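Long-range contact in probable 2-dehydro-3-deoxygalactonokinase DgoK1 (Sinorhizobium meliloti, PDB 3T69), which probably phosphorylates 2-dehydro-3-deoxy-D-galactonate with ATP, the second step of D-galactonate degradation in the DeLey-Doudoroff pathway: residues R76-P88 / R97-L111. Residues are numbered along the deposited sequence; the frame is centred on the assembly and turned at random.
Sequences RQGWKEAGYIETP and RATAIPDVDRDIRIL. With SO4 (sulfate ion), chain E; SO4 (sulfate ion), chain F.
A chi1 of -156° swings the Trp79 indole away from its own backbone N and presents one face to Ile101, whose CG1 stands beside its own backbone N and places CD1 over the six-membered ring. The methyl lies over the face as in a CH-pi contact, but it is modelled closer than carbons can sit, so the closeness is doubtful. CG2 of Ile101 lies on the CE2-CZ2 side, 3.6 Å from Trp79 CZ2. Ile108 CD1 adds an oblique contact at Trp79 CH2, 4.4 Å away. Phe48 stacks on the indole and His49 meets it edge-to-face. Lys80 next door runs out fully extended, and its NZ donates to Ala100 O at 3.1 Å, approaching nearly in line with the carbonyl (C=O...N angle 161°). The backbone N of that same Ala100 bonds the chain F sulfate through O4, 3.0 Å away. Here a loop lies against a beta hairpin: strands 99-101 and 108-110 pair antiparallel, Thr99 N to Ile110 O and back from Ile110 N to Thr99 O. Strand 84-86 then joins the same mixed sheet, running parallel to strand 108-116. Just before that strand, Ala82 packs its CB against Leu111 O (3.6 Å) and Ile110 CG2 (4.1 Å), while Thr99 OG1 sits 3.7 Å from Ala82 CA. Further along, Ile85 CD1 meets Arg97 CB at 4.0 Å, the two side chains crossing at about a right angle.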
loop_
_atom_site.group_PDB
_atom_site.type_symbol
_atom_site.label_atom_id
_atom_site.label_comp_id
_atom_site.label_asym_id
_atom_site.label_seq_id
_atom_site.Cartn_x
_atom_site.Cartn_y
_atom_site.Cartn_z
ATOM N N ARG B 76 -22.989 2.399 -6.083
ATOM C CA ARG B 76 -23.267 1.488 -7.241
ATOM C C ARG B 76 -23.339 -0.007 -6.876
ATOM O O ARG B 76 -24.158 -0.742 -7.409
ATOM C CB ARG B 76 -22.149 1.621 -8.283
ATOM C CG ARG B 76 -22.289 2.742 -9.277
ATOM C CD ARG B 76 -20.941 3.393 -9.625
ATOM N NE ARG B 76 -19.898 2.512 -10.154
ATOM C CZ ARG B 76 -19.199 2.773 -11.269
ATOM N NH1 ARG B 76 -19.465 3.874 -11.962
ATOM N NH2 ARG B 76 -18.218 1.956 -11.684
ATOM N N GLN B 77 -22.443 -0.451 -5.993
ATOM C CA GLN B 77 -22.288 -1.880 -5.636
ATOM C C GLN B 77 -23.053 -2.145 -4.342
ATOM O O GLN B 77 -22.642 -2.989 -3.507
ATOM C CB GLN B 77 -20.810 -2.223 -5.394
ATOM C CG GLN B 77 -19.785 -1.290 -6.067
ATOM C CD GLN B 77 -19.538 0.070 -5.293
ATOM O OE1 GLN B 77 -18.854 0.115 -4.230
ATOM N NE2 GLN B 77 -20.067 1.175 -5.861
ATOM N N GLY B 78 -24.146 -1.393 -4.169
ATOM C CA GLY B 78 -24.880 -1.383 -2.934
ATOM C C GLY B 78 -26.348 -1.561 -3.176
ATOM O O GLY B 78 -26.754 -2.133 -4.183
ATOM N N TRP B 79 -27.151 -1.056 -2.246
ATOM C CA TRP B 79 -28.590 -1.182 -2.353
ATOM C C TRP B 79 -29.199 -0.506 -3.576
ATOM O O TRP B 79 -29.871 -1.151 -4.362
ATOM C CB TRP B 79 -29.293 -0.678 -1.101
ATOM C CG TRP B 79 -30.679 -1.306 -0.929
ATOM C CD1 TRP B 79 -31.362 -2.073 -1.846
ATOM C CD2 TRP B 79 -31.537 -1.206 0.227
ATOM N NE1 TRP B 79 -32.566 -2.467 -1.317
ATOM C CE2 TRP B 79 -32.703 -1.952 -0.052
ATOM C CE3 TRP B 79 -31.427 -0.559 1.474
ATOM C CZ2 TRP B 79 -33.757 -2.049 0.845
ATOM C CZ3 TRP B 79 -32.474 -0.683 2.376
ATOM C CH2 TRP B 79 -33.620 -1.423 2.057
ATOM N N LYS B 80 -29.002 0.797 -3.693
ATOM C CA LYS B 80 -29.465 1.551 -4.836
ATOM C C LYS B 80 -28.585 2.777 -4.949
ATOM O O LYS B 80 -28.256 3.383 -3.939
ATOM C CB LYS B 80 -30.915 1.963 -4.667
ATOM C CG LYS B 80 -31.488 2.534 -5.930
ATOM C CD LYS B 80 -32.965 2.677 -5.826
ATOM C CE LYS B 80 -33.490 3.498 -6.970
ATOM N NZ LYS B 80 -34.849 3.933 -6.610
ATOM N N GLU B 81 -28.162 3.116 -6.162
ATOM C CA GLU B 81 -27.259 4.239 -6.334
ATOM C C GLU B 81 -27.962 5.532 -5.851
ATOM O O GLU B 81 -28.985 5.937 -6.395
ATOM C CB GLU B 81 -26.740 4.315 -7.794
ATOM C CG GLU B 81 -26.255 5.711 -8.228
ATOM C CD GLU B 81 -25.085 5.725 -9.245
ATOM O OE1 GLU B 81 -24.578 6.863 -9.497
ATOM O OE2 GLU B 81 -24.677 4.635 -9.766
ATOM N N ALA B 82 -27.448 6.131 -4.788
ATOM C CA ALA B 82 -27.890 7.467 -4.353
ATOM C C ALA B 82 -27.009 8.412 -5.153
ATOM O O ALA B 82 -26.109 7.981 -5.831
ATOM C CB ALA B 82 -27.665 7.618 -2.855
ATOM N N GLY B 83 -27.205 9.696 -5.159
ATOM C CA GLY B 83 -26.284 10.388 -6.069
ATOM C C GLY B 83 -25.041 10.891 -5.387
ATOM O O GLY B 83 -24.556 10.300 -4.425
ATOM N N TYR B 84 -24.551 12.022 -5.882
ATOM C CA TYR B 84 -23.511 12.754 -5.216
ATOM C C TYR B 84 -23.904 14.183 -5.467
ATOM O O TYR B 84 -24.421 14.515 -6.539
ATOM C CB TYR B 84 -22.169 12.573 -5.904
ATOM C CG TYR B 84 -21.422 11.290 -5.718
ATOM C CD1 TYR B 84 -21.075 10.500 -6.828
ATOM C CD2 TYR B 84 -20.993 10.883 -4.448
ATOM C CE1 TYR B 84 -20.348 9.297 -6.671
ATOM C CE2 TYR B 84 -20.269 9.701 -4.276
ATOM C CZ TYR B 84 -19.939 8.912 -5.390
ATOM O OH TYR B 84 -19.202 7.750 -5.199
ATOM N N ILE B 85 -23.642 15.045 -4.502
ATOM C CA ILE B 85 -23.829 16.444 -4.740
ATOM C C ILE B 85 -22.413 16.914 -4.878
ATOM O O ILE B 85 -21.494 16.519 -4.115
ATOM C CB ILE B 85 -24.547 17.180 -3.546
ATOM C CG1 ILE B 85 -25.973 16.676 -3.340
ATOM C CG2 ILE B 85 -24.533 18.704 -3.742
ATOM C CD1 ILE B 85 -26.557 17.016 -1.904
ATOM N N GLU B 86 -22.226 17.785 -5.842
ATOM C CA GLU B 86 -20.899 18.201 -6.135
ATOM C C GLU B 86 -20.482 19.407 -5.259
ATOM O O GLU B 86 -21.335 20.164 -4.766
ATOM C CB GLU B 86 -20.748 18.331 -7.639
ATOM C CG GLU B 86 -21.057 19.624 -8.290
ATOM C CD GLU B 86 -20.398 19.645 -9.708
ATOM O OE1 GLU B 86 -19.123 19.771 -9.748
ATOM O OE2 GLU B 86 -21.140 19.464 -10.742
ATOM N N THR B 87 -19.185 19.510 -4.999
ATOM C CA THR B 87 -18.647 20.480 -4.092
ATOM C C THR B 87 -18.209 21.669 -4.917
ATOM O O THR B 87 -17.818 21.523 -6.035
ATOM C CB THR B 87 -17.393 19.938 -3.377
ATOM O OG1 THR B 87 -16.401 19.573 -4.357
ATOM C CG2 THR B 87 -17.733 18.770 -2.513
ATOM N N PRO B 88 -18.248 22.866 -4.356
ATOM C CA PRO B 88 -18.705 23.174 -3.008
ATOM C C PRO B 88 -20.204 22.920 -2.932
ATOM O O PRO B 88 -20.917 23.103 -3.919
ATOM C CB PRO B 88 -18.402 24.668 -2.859
ATOM C CG PRO B 88 -17.421 24.984 -4.019
ATOM C CD PRO B 88 -17.913 24.091 -5.113
ATOM N N ARG B 97 -31.885 15.991 -1.625
ATOM C CA ARG B 97 -31.453 15.132 -2.718
ATOM C C ARG B 97 -31.496 13.603 -2.453
ATOM O O ARG B 97 -30.992 12.804 -3.257
ATOM C CB ARG B 97 -30.088 15.600 -3.230
ATOM C CG ARG B 97 -30.197 16.535 -4.428
ATOM C CD ARG B 97 -30.404 17.943 -4.022
ATOM N NE ARG B 97 -31.731 18.459 -4.380
ATOM C CZ ARG B 97 -32.332 19.500 -3.756
ATOM N NH1 ARG B 97 -31.736 20.117 -2.702
ATOM N NH2 ARG B 97 -33.549 19.914 -4.168
ATOM N N ALA B 98 -32.110 13.198 -1.347
ATOM C CA ALA B 98 -32.171 11.781 -0.997
ATOM C C ALA B 98 -32.958 10.917 -1.992
ATOM O O ALA B 98 -33.804 11.401 -2.749
ATOM C CB ALA B 98 -32.709 11.616 0.372
ATOM N N THR B 99 -32.682 9.618 -1.981
ATOM C CA THR B 99 -33.180 8.706 -3.004
ATOM C C THR B 99 -34.066 7.639 -2.354
ATOM O O THR B 99 -33.666 7.005 -1.406
ATOM C CB THR B 99 -31.955 8.038 -3.761
ATOM O OG1 THR B 99 -31.241 9.011 -4.536
ATOM C CG2 THR B 99 -32.362 6.879 -4.622
ATOM N N ALA B 100 -35.266 7.418 -2.887
ATOM C CA ALA B 100 -36.180 6.460 -2.270
ATOM C C ALA B 100 -35.762 5.033 -2.607
ATOM O O ALA B 100 -35.230 4.777 -3.681
ATOM C CB ALA B 100 -37.609 6.713 -2.720
ATOM N N ILE B 101 -36.005 4.130 -1.667
ATOM C CA ILE B 101 -36.102 2.701 -1.941
ATOM C C ILE B 101 -37.582 2.334 -1.936
ATOM O O ILE B 101 -38.278 2.567 -0.946
ATOM C CB ILE B 101 -35.289 1.869 -0.919
ATOM C CG1 ILE B 101 -33.851 2.375 -0.957
ATOM C CG2 ILE B 101 -35.455 0.355 -1.172
ATOM C CD1 ILE B 101 -32.862 1.416 -0.604
ATOM N N PRO B 102 -38.084 1.825 -3.075
ATOM C CA PRO B 102 -39.521 1.578 -3.150
ATOM C C PRO B 102 -39.954 0.617 -2.041
ATOM O O PRO B 102 -39.289 -0.374 -1.790
ATOM C CB PRO B 102 -39.697 0.943 -4.552
ATOM C CG PRO B 102 -38.530 1.408 -5.334
ATOM C CD PRO B 102 -37.398 1.449 -4.335
ATOM N N ASP B 103 -41.036 0.946 -1.358
ATOM C CA ASP B 103 -41.622 0.044 -0.363
ATOM C C ASP B 103 -43.030 0.554 -0.037
ATOM O O ASP B 103 -43.233 1.749 0.167
ATOM C CB ASP B 103 -40.737 -0.068 0.900
ATOM C CG ASP B 103 -41.205 -1.182 1.864
ATOM O OD1 ASP B 103 -42.075 -1.992 1.483
ATOM O OD2 ASP B 103 -40.717 -1.247 3.011
ATOM N N VAL B 104 -44.012 -0.333 -0.040
ATOM C CA VAL B 104 -45.375 0.110 0.226
ATOM C C VAL B 104 -45.560 0.381 1.750
ATOM O O VAL B 104 -46.267 1.311 2.153
ATOM C CB VAL B 104 -46.432 -0.872 -0.388
ATOM C CG1 VAL B 104 -46.086 -2.367 -0.085
ATOM C CG2 VAL B 104 -47.844 -0.551 0.085
ATOM N N ASP B 105 -44.851 -0.397 2.570
ATOM C CA ASP B 105 -44.902 -0.306 4.031
ATOM C C ASP B 105 -44.157 0.805 4.718
ATOM O O ASP B 105 -44.517 1.159 5.847
ATOM C CB ASP B 105 -44.482 -1.623 4.649
ATOM C CG ASP B 105 -45.432 -2.692 4.312
ATOM O OD1 ASP B 105 -45.195 -3.847 4.691
ATOM O OD2 ASP B 105 -46.441 -2.337 3.653
ATOM N N ARG B 106 -43.103 1.319 4.100
ATOM C CA ARG B 106 -42.341 2.412 4.709
ATOM C C ARG B 106 -41.629 3.256 3.730
ATOM O O ARG B 106 -41.290 2.798 2.626
ATOM C CB ARG B 106 -41.332 1.961 5.753
ATOM C CG ARG B 106 -41.048 0.484 5.817
ATOM C CD ARG B 106 -39.992 0.276 6.828
ATOM N NE ARG B 106 -40.271 -0.900 7.638
ATOM C CZ ARG B 106 -40.585 -0.866 8.937
ATOM N NH1 ARG B 106 -40.695 0.304 9.590
ATOM N NH2 ARG B 106 -40.776 -2.021 9.581
ATOM N N ASP B 107 -41.431 4.504 4.165
ATOM C CA ASP B 107 -40.773 5.517 3.399
ATOM C C ASP B 107 -39.292 5.446 3.733
ATOM O O ASP B 107 -38.843 5.942 4.763
ATOM C CB ASP B 107 -41.361 6.884 3.715
ATOM C CG ASP B 107 -40.686 8.006 2.938
ATOM O OD1 ASP B 107 -39.518 7.882 2.514
ATOM O OD2 ASP B 107 -41.296 9.061 2.770
ATOM N N ILE B 108 -38.544 4.799 2.852
ATOM C CA ILE B 108 -37.112 4.530 3.021
ATOM C C ILE B 108 -36.359 5.420 2.046
ATOM O O ILE B 108 -36.544 5.315 0.828
ATOM C CB ILE B 108 -36.778 3.031 2.702
ATOM C CG1 ILE B 108 -37.682 2.086 3.470
ATOM C CG2 ILE B 108 -35.325 2.701 3.013
ATOM C CD1 ILE B 108 -37.202 0.636 3.478
ATOM N N ARG B 109 -35.501 6.289 2.580
ATOM C CA ARG B 109 -34.599 7.098 1.766
ATOM C C ARG B 109 -33.139 6.870 2.128
ATOM O O ARG B 109 -32.806 6.660 3.307
ATOM C CB ARG B 109 -34.892 8.576 1.972
ATOM C CG ARG B 109 -36.343 8.892 2.188
ATOM C CD ARG B 109 -36.915 9.558 0.975
ATOM N NE ARG B 109 -38.342 9.825 1.085
ATOM C CZ ARG B 109 -38.874 11.036 1.012
ATOM N NH1 ARG B 109 -38.107 12.101 0.847
ATOM N NH2 ARG B 109 -40.176 11.181 1.106
ATOM N N ILE B 110 -32.269 6.990 1.126
ATOM C CA ILE B 110 -30.814 7.039 1.287
ATOM C C ILE B 110 -30.258 8.388 0.835
ATOM O O ILE B 110 -30.575 8.845 -0.262
ATOM C CB ILE B 110 -30.085 6.028 0.414
ATOM C CG1 ILE B 110 -30.728 4.664 0.524
ATOM C CG2 ILE B 110 -28.609 5.990 0.796
ATOM C CD1 ILE B 110 -29.760 3.517 0.251
ATOM N N LEU B 111 -29.393 8.973 1.667
ATOM C CA LEU B 111 -28.680 10.229 1.374
ATOM C C LEU B 111 -27.548 10.146 0.312
ATOM O O LEU B 111 -26.737 9.240 0.278
ATOM C CB LEU B 111 -28.128 10.835 2.688
ATOM C CG LEU B 111 -29.158 10.943 3.845
ATOM C CD1 LEU B 111 -28.567 11.398 5.186
ATOM C CD2 LEU B 111 -30.295 11.871 3.463
HETATM S S SO4 E . -17.832 -0.959 -9.430
HETATM O O1 SO4 E . -17.123 -2.081 -10.026
HETATM O O2 SO4 E . -17.623 0.241 -10.240
HETATM O O3 SO4 E . -19.257 -1.252 -9.346
HETATM O O4 SO4 E . -17.351 -0.724 -8.095
HETATM S S SO4 F . -36.537 9.146 -6.058
HETATM O O1 SO4 F . -36.371 7.697 -6.115
HETATM O O2 SO4 F . -35.718 9.754 -7.071
HETATM O O3 SO4 F . -37.910 9.569 -6.192
HETATM O O4 SO4 F . -36.173 9.631 -4.729
#